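Local structure of agarase (Microbulbifer thermotolerans, 3WZ1) at residues Leu74-Ser78 and Ile235-Glu239; Ala96-Tyr100 and Leu228-Tyr233; Ala106-Ser111 and Ile133-Ser138. The protein hydrolyses beta-1,4-galactosidic linkages within agarose chains, giving mainly neoagarotetraose, through the glycoside hydrolase family 16 catalytic domain described here. All coordinates share one frame; numbering follows the deposited sequence.

Contact 1: Leu74-Ser78 and Ile235-Glu239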
ATOM      1  N   LEU A  74       6.924  11.474   1.665  1.00 10.30           N
ATOM      2  CA  LEU A  74       7.226  10.760   0.430  1.00  9.98           C
ATOM      3  C   LEU A  74       6.169  11.108  -0.607  1.00  9.87           C
ATOM      4  O   LEU A  74       4.973  11.065  -0.329  1.00  9.86           O
ATOM      5  CB  LEU A  74       7.243   9.255   0.681  1.00 10.06           C
ATOM      6  CG  LEU A  74       7.270   8.325  -0.532  1.00  9.57           C
ATOM      7  CD1 LEU A  74       8.617   8.360  -1.233  1.00  9.44           C
ATOM      8  CD2 LEU A  74       6.964   6.918  -0.076  1.00  9.69           C
ATOM      9  N   ALA A  75       6.626  11.445  -1.819  1.00  9.12           N
ATOM     10  CA  ALA A  75       5.748  11.735  -2.945  1.00  9.06           C
ATOM     11  C   ALA A  75       5.933  10.671  -4.001  1.00  8.78           C
ATOM     12  O   ALA A  75       7.068  10.361  -4.385  1.00  9.10           O
ATOM     13  CB  ALA A  75       6.055  13.103  -3.545  1.00  9.35           C
ATOM     14  N   ILE A  76       4.813  10.106  -4.429  1.00  8.50           N
ATOM     15  CA  ILE A  76       4.718   9.204  -5.552  1.00  8.37           C
ATOM     16  C   ILE A  76       3.916   9.943  -6.611  1.00  8.74           C
ATOM     17  O   ILE A  76       2.705  10.192  -6.430  1.00  8.28           O
ATOM     18  CB  ILE A  76       3.992   7.911  -5.154  1.00  8.45           C
ATOM     19  CG1 ILE A  76       4.684   7.171  -4.015  1.00  8.57           C
ATOM     20  CG2 ILE A  76       3.759   7.009  -6.373  1.00  8.26           C
ATOM     21  CD1 ILE A  76       6.094   6.696  -4.324  1.00  8.55           C
ATOM     22  N   THR A  77       4.549  10.266  -7.731  1.00  8.79           N
ATOM     23  CA  THR A  77       3.866  11.037  -8.767  1.00  9.03           C
ATOM     24  C   THR A  77       3.678  10.202 -10.048  1.00  9.12           C
ATOM     25  O   THR A  77       3.938   8.995 -10.077  1.00  8.84           O
ATOM     26  CB  THR A  77       4.536  12.406  -8.957  1.00  9.25           C
ATOM     27  OG1 THR A  77       3.674  13.287  -9.698  1.00 10.08           O
ATOM     28  CG2 THR A  77       5.886  12.273  -9.622  1.00  9.40           C
ATOM     29  N   SER A  78       3.141  10.857 -11.063  1.00  9.27           N
ATOM     30  CA  SER A  78       2.685  10.220 -12.284  1.00  9.37           C
ATOM     31  C   SER A  78       2.904  11.170 -13.452  1.00  9.70           C
ATOM     32  O   SER A  78       2.925  12.401 -13.293  1.00 10.27           O
ATOM     33  CB  SER A  78       1.213   9.831 -12.185  1.00  9.31           C
ATOM     34  OG  SER A  78       0.380  10.951 -11.936  1.00  9.36           O
ATOM     35  N   ILE A 235       5.927  -2.072  -0.076  1.00  8.13           N
ATOM     36  CA  ILE A 235       5.936  -1.382  -1.353  1.00  7.96           C
ATOM     37  C   ILE A 235       4.978  -0.209  -1.266  1.00  8.01           C
ATOM     38  O   ILE A 235       3.842  -0.335  -0.793  1.00  7.69           O
ATOM     39  CB  ILE A 235       5.513  -2.328  -2.506  1.00  8.18           C
ATOM     40  CG1 ILE A 235       6.361  -3.619  -2.482  1.00  8.50           C
ATOM     41  CG2 ILE A 235       5.606  -1.626  -3.841  1.00  8.19           C
ATOM     42  CD1 ILE A 235       5.835  -4.704  -3.405  1.00  8.82           C
ATOM     43  N   ILE A 236       5.452   0.933  -1.738  1.00  7.83           N
ATOM     44  CA  ILE A 236       4.625   2.138  -1.820  1.00  8.16           C
ATOM     45  C   ILE A 236       4.660   2.539  -3.277  1.00  7.85           C
ATOM     46  O   ILE A 236       5.728   2.811  -3.817  1.00  7.76           O
ATOM     47  CB  ILE A 236       5.150   3.271  -0.939  1.00  9.23           C
ATOM     48  CG1 ILE A 236       5.287   2.818   0.529  1.00 10.10           C
ATOM     49  CG2 ILE A 236       4.199   4.470  -1.053  1.00  9.03           C
ATOM     50  CD1 ILE A 236       6.228   3.688   1.339  1.00 11.50           C
ATOM     51  N   ASN A 237       3.513   2.563  -3.940  1.00  7.24           N
ATOM     52  CA  ASN A 237       3.506   2.901  -5.344  1.00  7.21           C
ATOM     53  C   ASN A 237       2.196   3.517  -5.766  1.00  7.19           C
ATOM     54  O   ASN A 237       1.272   3.635  -4.949  1.00  7.13           O
ATOM     55  CB  ASN A 237       3.869   1.675  -6.209  1.00  7.39           C
ATOM     56  CG  ASN A 237       2.740   0.676  -6.357  1.00  7.49           C
ATOM     57  OD1 ASN A 237       1.564   1.013  -6.204  1.00  7.41           O
ATOM     58  ND2 ASN A 237       3.081  -0.560  -6.684  1.00  7.41           N
ATOM     59  N   MET A 238       2.118   3.916  -7.036  1.00  7.04           N
ATOM     60  CA  MET A 238       0.841   3.928  -7.732  1.00  7.61           C
ATOM     61  C   MET A 238       0.882   2.871  -8.814  1.00  7.67           C
ATOM     62  O   MET A 238       1.949   2.470  -9.272  1.00  7.96           O
ATOM     63  CB  MET A 238       0.490   5.267  -8.361  1.00  7.63           C
ATOM     64  CG  MET A 238      -0.087   6.283  -7.385  1.00  7.85           C
ATOM     65  SD  MET A 238      -0.781   7.743  -8.161  1.00  8.63           S
ATOM     66  CE  MET A 238       0.661   8.712  -8.474  1.00  8.42           C
ATOM     67  N   GLU A 239      -0.304   2.430  -9.209  1.00  7.83           N
ATOM     68  CA  GLU A 239      -0.475   1.467 -10.301  1.00  8.09           C
ATOM     69  C   GLU A 239      -1.617   1.873 -11.209  1.00  8.25           C
ATOM     70  O   GLU A 239      -2.703   2.252 -10.746  1.00  8.30           O
ATOM     71  CB  GLU A 239      -0.762   0.073  -9.763  1.00  8.23           C
ATOM     72  CG  GLU A 239       0.430  -0.564  -9.063  1.00  8.29           C
ATOM     73  CD  GLU A 239       0.125  -1.906  -8.420  1.00  8.57           C
ATOM     74  OE1 GLU A 239      -0.990  -2.456  -8.646  1.00  8.66           O
ATOM     75  OE2 GLU A 239       1.008  -2.409  -7.669  1.00  8.88           O
TER
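L74 and I236 meet tip to tip: the CD2 methyl of L74 lies 3.6 Å from CD1 of I236, and it also rests close to CG2 of the same isoleucine. The leucine reaches this position because its CG is turned opposite the backbone N (chi1 168°), which extends the fork toward the facing strand. One step along, I76 and I236 cross at about a right angle, with CG1 of I76 at 4.0 Å from CG2 of I236. The two branches of I76 then divide the work. CD1 leans toward the carbonyl O of I236, whereas CG2 of I76 packs against the backbone ahead of M238, 3.6 Å from M238 N, and touches the CG methylene of that residue. In the family 16 beta-jelly roll, strands 73-80 and 232-239, both paired with strand 87-94, face each other here through apolar side chains, their short segments 7.8 Å apart at the axes and 30° from parallel. Y264, V266 and V269 of strand 264-276 add to the same apolar layer around I236. N237, between the two inward residues, points to the other side of its strand, its side chain about 7 Å from that of E134, the predicted proton donor. M238 completes the row differently. The M238 chain is bent at the thioether (chi3 -81°), which swings its CE across to the I76-S78 backbone, 3.2 Å from I76 O and 3.7 Å from T77 O, where it also reaches CB of S78. The S78 hydroxyl is engaged by the carbonyl O of N262.

Contact 2: Ala96-Tyr100 and Leu228-Tyr233. With NA (sodium ion), chain C.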
ATOM      1  N   ALA A  96      14.620  -4.805   2.973  1.00 11.54           N
ATOM      2  CA  ALA A  96      14.427  -6.017   3.764  1.00 11.87           C
ATOM      3  C   ALA A  96      12.937  -6.255   3.978  1.00 11.63           C
ATOM      4  O   ALA A  96      12.182  -5.297   4.014  1.00 11.27           O
ATOM      5  CB  ALA A  96      15.113  -5.859   5.103  1.00 12.53           C
ATOM      6  N   PRO A  97      12.528  -7.521   4.127  1.00 11.58           N
ATOM      7  CA  PRO A  97      11.131  -7.854   4.319  1.00 11.53           C
ATOM      8  C   PRO A  97      10.741  -7.956   5.784  1.00 11.91           C
ATOM      9  O   PRO A  97      11.616  -7.989   6.673  1.00 12.89           O
ATOM     10  CB  PRO A  97      11.028  -9.222   3.671  1.00 11.80           C
ATOM     11  CG  PRO A  97      12.347  -9.857   3.999  1.00 11.70           C
ATOM     12  CD  PRO A  97      13.356  -8.742   3.991  1.00 11.93           C
ATOM     13  N   LEU A  98       9.430  -7.996   6.004  1.00 11.92           N
ATOM     14  CA  LEU A  98       8.833  -8.185   7.316  1.00 12.17           C
ATOM     15  C   LEU A  98       8.186  -9.548   7.394  1.00 11.29           C
ATOM     16  O   LEU A  98       7.858 -10.163   6.366  1.00 10.60           O
ATOM     17  CB  LEU A  98       7.752  -7.144   7.550  1.00 13.01           C
ATOM     18  CG  LEU A  98       8.203  -5.701   7.424  1.00 15.15           C
ATOM     19  CD1 LEU A  98       7.038  -4.787   7.609  1.00 16.24           C
ATOM     20  CD2 LEU A  98       9.303  -5.376   8.410  1.00 15.65           C
ATOM     21  N   THR A  99       8.020 -10.021   8.628  1.00 10.88           N
ATOM     22  CA  THR A  99       7.313 -11.266   8.897  0.50 11.03           C
ATOM     23  C   THR A  99       6.314 -11.069  10.020  1.00 10.83           C
ATOM     24  O   THR A  99       6.515 -10.239  10.893  1.00 11.10           O
ATOM     25  CB  THR A  99       8.268 -12.400   9.321  0.50 11.10           C
ATOM     26  OG1 THR A  99       9.153 -11.937  10.368  0.50 11.23           O
ATOM     27  CG2 THR A  99       9.046 -12.943   8.092  0.50 11.26           C
ATOM     28  N   TYR A 100       5.251 -11.854  10.006  1.00 10.57           N
ATOM     29  CA  TYR A 100       4.299 -11.862  11.112  1.00 10.24           C
ATOM     30  C   TYR A 100       5.014 -12.347  12.375  1.00 10.27           C
ATOM     31  O   TYR A 100       5.999 -13.073  12.278  1.00 10.75           O
ATOM     32  CB  TYR A 100       3.109 -12.769  10.817  1.00 10.50           C
ATOM     33  CG  TYR A 100       3.438 -14.244  10.885  1.00 10.81           C
ATOM     34  CD1 TYR A 100       3.424 -14.910  12.102  1.00 11.26           C
ATOM     35  CD2 TYR A 100       3.755 -14.974   9.745  1.00 11.12           C
ATOM     36  CE1 TYR A 100       3.730 -16.255  12.186  1.00 11.53           C
ATOM     37  CE2 TYR A 100       4.099 -16.316   9.829  1.00 11.60           C
ATOM     38  CZ  TYR A 100       4.064 -16.952  11.063  1.00 12.15           C
ATOM     39  OH  TYR A 100       4.346 -18.311  11.163  1.00 13.70           O
ATOM     40  N   LEU A 228      -0.618 -16.959   4.881  1.00 10.42           N
ATOM     41  CA  LEU A 228       0.199 -15.773   4.588  1.00 10.85           C
ATOM     42  C   LEU A 228       1.383 -15.782   5.528  1.00 10.81           C
ATOM     43  O   LEU A 228       1.330 -15.245   6.629  1.00 11.02           O
ATOM     44  CB  LEU A 228      -0.636 -14.517   4.758  1.00 10.69           C
ATOM     45  CG  LEU A 228      -1.817 -14.403   3.808  1.00 10.69           C
ATOM     46  CD1 LEU A 228      -2.736 -13.278   4.236  1.00 10.81           C
ATOM     47  CD2 LEU A 228      -1.319 -14.212   2.382  1.00 11.00           C
ATOM     48  N   SER A 229       2.438 -16.456   5.100  1.00 10.99           N
ATOM     49  CA  SER A 229       3.555 -16.823   5.988  1.00 11.26           C
ATOM     50  C   SER A 229       4.936 -16.431   5.489  1.00 11.12           C
ATOM     51  O   SER A 229       5.878 -16.406   6.275  1.00 12.37           O
ATOM     52  CB  SER A 229       3.514 -18.328   6.243  1.00 11.07           C
ATOM     53  OG  SER A 229       3.732 -19.052   5.035  1.00 11.85           O
ATOM     54  N   LYS A 230       5.082 -16.146   4.193  1.00 10.86           N
ATOM     55  CA  LYS A 230       6.369 -15.792   3.632  1.00 10.66           C
ATOM     56  C   LYS A 230       6.750 -14.376   4.037  1.00 10.75           C
ATOM     57  O   LYS A 230       5.866 -13.526   4.236  1.00 11.03           O
ATOM     58  CB  LYS A 230       6.352 -15.920   2.105  1.00 10.85           C
ATOM     59  CG  LYS A 230       6.152 -17.358   1.650  1.00 11.20           C
ATOM     60  CD  LYS A 230       5.857 -17.505   0.164  1.00 11.53           C
ATOM     61  CE  LYS A 230       5.740 -18.986  -0.152  1.00 12.06           C
ATOM     62  NZ  LYS A 230       5.385 -19.327  -1.554  1.00 12.29           N
ATOM     63  N   PRO A 231       8.062 -14.104   4.170  1.00 10.46           N
ATOM     64  CA  PRO A 231       8.435 -12.708   4.411  1.00 10.40           C
ATOM     65  C   PRO A 231       7.945 -11.821   3.275  1.00 10.25           C
ATOM     66  O   PRO A 231       7.943 -12.253   2.115  1.00 10.47           O
ATOM     67  CB  PRO A 231       9.954 -12.746   4.438  1.00 10.85           C
ATOM     68  CG  PRO A 231      10.313 -14.179   4.713  1.00 11.00           C
ATOM     69  CD  PRO A 231       9.244 -14.979   4.051  1.00 11.08           C
ATOM     70  N   MET A 232       7.501 -10.607   3.601  1.00  9.83           N
ATOM     71  CA  MET A 232       6.983  -9.715   2.566  1.00  9.65           C
ATOM     72  C   MET A 232       7.662  -8.361   2.614  1.00  9.72           C
ATOM     73  O   MET A 232       7.899  -7.800   3.689  1.00  9.62           O
ATOM     74  CB  MET A 232       5.477  -9.504   2.712  1.00 10.33           C
ATOM     75  CG  MET A 232       4.662 -10.774   2.571  1.00 10.29           C
ATOM     76  SD  MET A 232       2.904 -10.393   2.622  1.00 10.94           S
ATOM     77  CE  MET A 232       2.241 -12.041   2.887  1.00 10.43           C
ATOM     78  N   TYR A 233       7.939  -7.825   1.428  1.00  9.52           N
ATOM     79  CA  TYR A 233       8.558  -6.519   1.284  1.00  9.98           C
ATOM     80  C   TYR A 233       7.480  -5.443   1.278  1.00  8.97           C
ATOM     81  O   TYR A 233       6.402  -5.640   0.699  1.00  9.73           O
ATOM     82  CB  TYR A 233       9.386  -6.448  -0.011  1.00 10.29           C
ATOM     83  CG  TYR A 233      10.546  -7.413   0.042  1.00 11.13           C
ATOM     84  CD1 TYR A 233      10.383  -8.745  -0.309  1.00 11.51           C
ATOM     85  CD2 TYR A 233      11.782  -6.990   0.508  1.00 11.22           C
ATOM     86  CE1 TYR A 233      11.427  -9.638  -0.183  1.00 12.44           C
ATOM     87  CE2 TYR A 233      12.834  -7.884   0.631  1.00 11.75           C
ATOM     88  CZ  TYR A 233      12.634  -9.190   0.281  1.00 12.30           C
ATOM     89  OH  TYR A 233      13.677 -10.098   0.409  1.00 15.25           O
TER
HETATM   90 NA    NA C 402       2.631 -19.357   2.967  1.00 14.44          NA
HETATM   91  O   HOH W   1       4.919 -20.595   2.742  1.00 19.80           O
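L98 and M232 form a single antiparallel bridge, a hydrogen-bonded pair in which each residue donates once and accepts once. L98 N donates to M232 O at 2.8 Å. M232 N returns a bond of equal length, 2.8 Å, to L98 O. In this beta-jelly roll the bridge fastens the loop that follows strand 87-94 to the 228-233 segment that leads into strand 232-239. Beside it, P97 lies along Y233 in a CH-pi contact: CB of P97 stands 3.7 Å from the centroid of the Y233 ring, nearly over its centre. The proline ring continues along the aromatic one, CD of P97 approaching CE2 of Y233 to 3.5 Å. The ring is set for this by the Y233 first torsion (chi1 -65°), with CG beside the backbone N and opposite the carbonyl carbon. A serine in place of Y233 would probably leave P97 without its aromatic platform and open a gap beside the bridge. P97 CB also touches P231 CB at 3.8 Å. Further along, Y100 presents the edge of its ring to S229, CE2 of Y100 being 3.9 Å from S229 CA, while P196 packs against both residues. Outward again, the turn before the bridge is fixed by charge and metal: K230 forms a salt bridge with D125, and its backbone N donates to E128. E128, T226 and G227 also bind a sodium ion, which S229 OG holds at 2.4 Å and water 1 at 2.6 Å.

Contact 3: Ala106-Ser111 and Ile133-Ser138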
ATOM      1  N   ALA A 106       0.407   3.035   7.299  1.00  8.56           N
ATOM      2  CA  ALA A 106       0.806   4.255   6.608  1.00  8.43           C
ATOM      3  C   ALA A 106      -0.175   5.365   6.909  1.00  8.45           C
ATOM      4  O   ALA A 106      -1.361   5.114   7.066  1.00  8.86           O
ATOM      5  CB  ALA A 106       0.847   4.055   5.110  1.00  8.48           C
ATOM      6  N   ARG A 107       0.341   6.592   6.963  1.00  8.25           N
ATOM      7  CA  ARG A 107      -0.508   7.774   6.966  1.00  8.14           C
ATOM      8  C   ARG A 107      -0.289   8.464   5.632  1.00  7.97           C
ATOM      9  O   ARG A 107       0.843   8.813   5.278  1.00  7.68           O
ATOM     10  CB  ARG A 107      -0.165   8.710   8.130  1.00  8.24           C
ATOM     11  CG  ARG A 107      -0.989  10.001   8.138  1.00  8.82           C
ATOM     12  CD  ARG A 107      -0.740  10.855   9.366  1.00  9.44           C
ATOM     13  NE  ARG A 107      -1.770  11.896   9.445  1.00  9.96           N
ATOM     14  CZ  ARG A 107      -1.590  13.190   9.166  1.00 10.36           C
ATOM     15  NH1 ARG A 107      -0.415  13.677   8.801  1.00 10.96           N
ATOM     16  NH2 ARG A 107      -2.614  14.016   9.272  1.00 11.29           N
ATOM     17  N   ALA A 108      -1.366   8.597   4.867  1.00  8.14           N
ATOM     18  CA  ALA A 108      -1.227   8.944   3.439  1.00  8.46           C
ATOM     19  C   ALA A 108      -2.439   9.641   2.881  1.00  8.88           C
ATOM     20  O   ALA A 108      -3.531   9.531   3.437  1.00  8.82           O
ATOM     21  CB  ALA A 108      -0.928   7.701   2.615  1.00  8.98           C
ATOM     22  N   LYS A 109      -2.211  10.380   1.790  1.00  9.33           N
ATOM     23  CA  LYS A 109      -3.266  11.097   1.059  1.00  9.80           C
ATOM     24  C   LYS A 109      -3.253  10.576  -0.361  1.00  9.27           C
ATOM     25  O   LYS A 109      -2.304  10.823  -1.100  1.00  8.64           O
ATOM     26  CB  LYS A 109      -3.010  12.603   1.089  1.00 11.23           C
ATOM     27  CG  LYS A 109      -4.149  13.435   0.503  1.00 12.63           C
ATOM     28  CD  LYS A 109      -3.867  14.908   0.687  1.00 15.03           C
ATOM     29  CE  LYS A 109      -4.949  15.774   0.061  1.00 17.21           C
ATOM     30  NZ  LYS A 109      -4.440  17.169  -0.051  1.00 20.75           N
ATOM     31  N   LEU A 110      -4.300   9.856  -0.732  1.00  8.79           N
ATOM     32  CA  LEU A 110      -4.419   9.284  -2.079  1.00  8.77           C
ATOM     33  C   LEU A 110      -4.281  10.358  -3.149  1.00  8.66           C
ATOM     34  O   LEU A 110      -4.710  11.498  -2.956  1.00  8.69           O
ATOM     35  CB  LEU A 110      -5.780   8.639  -2.299  1.00  8.84           C
ATOM     36  CG  LEU A 110      -6.346   7.722  -1.218  1.00  9.00           C
ATOM     37  CD1 LEU A 110      -7.669   7.124  -1.673  1.00  8.85           C
ATOM     38  CD2 LEU A 110      -5.347   6.644  -0.811  1.00  8.63           C
ATOM     39  N   SER A 111      -3.738   9.987  -4.297  1.00  8.55           N
ATOM     40  CA  SER A 111      -3.812  10.867  -5.438  1.00  8.56           C
ATOM     41  C   SER A 111      -5.257  10.977  -5.930  1.00  8.75           C
ATOM     42  O   SER A 111      -6.053  10.046  -5.789  1.00  8.74           O
ATOM     43  CB  SER A 111      -2.933  10.355  -6.572  1.00  8.57           C
ATOM     44  OG  SER A 111      -3.444   9.128  -7.081  1.00  9.01           O
ATOM     45  N   ILE A 133      -3.097  -0.052   2.115  1.00  8.31           N
ATOM     46  CA  ILE A 133      -3.783   0.968   1.298  1.00  8.39           C
ATOM     47  C   ILE A 133      -3.818   0.484  -0.147  1.00  8.31           C
ATOM     48  O   ILE A 133      -2.771   0.195  -0.760  1.00  8.13           O
ATOM     49  CB  ILE A 133      -3.153   2.381   1.375  1.00  8.28           C
ATOM     50  CG1 ILE A 133      -3.148   2.905   2.806  1.00  8.57           C
ATOM     51  CG2 ILE A 133      -3.878   3.343   0.427  1.00  8.22           C
ATOM     52  CD1 ILE A 133      -2.521   4.265   2.971  1.00  8.89           C
ATOM     53  N   GLU A 134      -5.026   0.358  -0.682  1.00  8.40           N
ATOM     54  CA  GLU A 134      -5.251   0.212  -2.119  1.00  8.52           C
ATOM     55  C   GLU A 134      -6.558   0.926  -2.393  1.00  8.69           C
ATOM     56  O   GLU A 134      -7.619   0.467  -1.963  1.00  8.99           O
ATOM     57  CB  GLU A 134      -5.322  -1.245  -2.562  1.00  8.93           C
ATOM     58  CG  GLU A 134      -5.594  -1.399  -4.049  1.00  9.04           C
ATOM     59  CD  GLU A 134      -5.451  -2.820  -4.529  1.00  9.63           C
ATOM     60  OE1 GLU A 134      -6.296  -3.685  -4.184  1.00  9.94           O
ATOM     61  OE2 GLU A 134      -4.447  -3.108  -5.226  1.00 10.78           O
ATOM     62  N   ALA A 135      -6.479   2.061  -3.062  1.00  8.48           N
ATOM     63  CA  ALA A 135      -7.650   2.888  -3.205  1.00  8.62           C
ATOM     64  C   ALA A 135      -7.486   3.829  -4.372  1.00  8.87           C
ATOM     65  O   ALA A 135      -6.352   4.109  -4.810  1.00  8.50           O
ATOM     66  CB  ALA A 135      -7.876   3.668  -1.929  1.00  8.82           C
ATOM     67  N   TYR A 136      -8.618   4.326  -4.870  1.00  8.90           N
ATOM     68  CA  TYR A 136      -8.661   5.076  -6.124  1.00  9.29           C
ATOM     69  C   TYR A 136      -9.317   6.411  -5.796  1.00  9.64           C
ATOM     70  O   TYR A 136     -10.524   6.446  -5.479  1.00  9.99           O
ATOM     71  CB  TYR A 136      -9.415   4.265  -7.202  1.00  9.25           C
ATOM     72  CG  TYR A 136      -8.953   2.820  -7.214  1.00  9.12           C
ATOM     73  CD1 TYR A 136      -9.475   1.912  -6.297  1.00  9.07           C
ATOM     74  CD2 TYR A 136      -7.952   2.357  -8.103  1.00  9.13           C
ATOM     75  CE1 TYR A 136      -9.025   0.611  -6.232  1.00  9.37           C
ATOM     76  CE2 TYR A 136      -7.518   1.044  -8.059  1.00  9.00           C
ATOM     77  CZ  TYR A 136      -8.041   0.173  -7.110  1.00  8.82           C
ATOM     78  OH  TYR A 136      -7.631  -1.140  -7.015  1.00  9.87           O
ATOM     79  N   GLY A 137      -8.535   7.485  -5.787  1.00  9.81           N
ATOM     80  CA  GLY A 137      -8.993   8.782  -5.267  1.00 10.35           C
ATOM     81  C   GLY A 137      -9.837   9.654  -6.182  1.00 11.34           C
ATOM     82  O   GLY A 137     -10.383  10.651  -5.720  1.00 11.81           O
ATOM     83  N   SER A 138      -9.965   9.264  -7.452  1.00 10.86           N
ATOM     84  CA  SER A 138     -10.533  10.119  -8.505  1.00 11.42           C
ATOM     85  C   SER A 138     -11.840  10.808  -8.144  1.00 12.35           C
ATOM     86  O   SER A 138     -12.788  10.146  -7.728  1.00 11.75           O
ATOM     87  CB  SER A 138     -10.807   9.302  -9.750  1.00 11.39           C
ATOM     88  OG  SER A 138     -11.258  10.177 -10.764  1.00 11.73           O
TER
HETATM   89  O   HOH W   2      -5.619   7.171  -6.209  1.00  8.43           O
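S111 O receives a hydrogen bond from water 2 at 2.9 Å and a weaker CA-H...O contact from G137 CA at 3.2 Å, with an angle of 141° at the hydrogen. The same water accepts from G137 N at 3.0 Å, bridging the loop residues S111 and G137 deep inside the beta-jelly roll. There is no room here for a beta carbon on G137, since one would run into S111 O. Next to this water bridge the interior is filled by short and branched side chains from strand 102-109 and the loop that follows it, and from strand 128-135, which carries the predicted catalytic residues E129 and E134. L110 is the wedge. L110 CD1 presses on CB of A135 at 3.5 Å, tighter than an ordinary carbon contact, while CD2 meets CG2 of I133 at 3.8 Å, the two side chains crossing obliquely. I133 sends its other branch the opposite way along the strand: with CG1 turned away from the carbonyl carbon (chi1 -59°) and the end fully extended, CD1 of I133 lies 3.8 Å from CB of A108 and 4.0 Å from CB of A106. I133 and A135 point toward the 106-111 segment, whereas E134, predicted to be the proton donor, points away. Its carboxylate is held there by H151 at OE1 and by Q241 at OE2, consistent with a role in the cleft. Q241 ties this second shell together, because its NE2 bonds E134 OE2 while its OE1 hydrogen-bonds the hydroxyl OH of Y136.

From the N terminus, residues 74-78 come first. Strand 87-94 then pairs with both strand 73-80 and strand 232-239, and leads into 96-100, the first half of contact 2. Next comes 106-111, whose loop closes soonest, at 133-138; contact 3 thus joins strand 102-109 and its following loop to the end of strand 128-135. After a long excursion through the rest of the domain the chain returns at 228-233 to close contact 2, and at once at 235-239 to close contact 1. The three loops are therefore nested, contact 3 inside 2 inside 1, and none cross. Strand 232-239 serves both outer contacts, while contacts 1 and 3 touch directly, where M238 SD packs 3.2 Å from S111 OG.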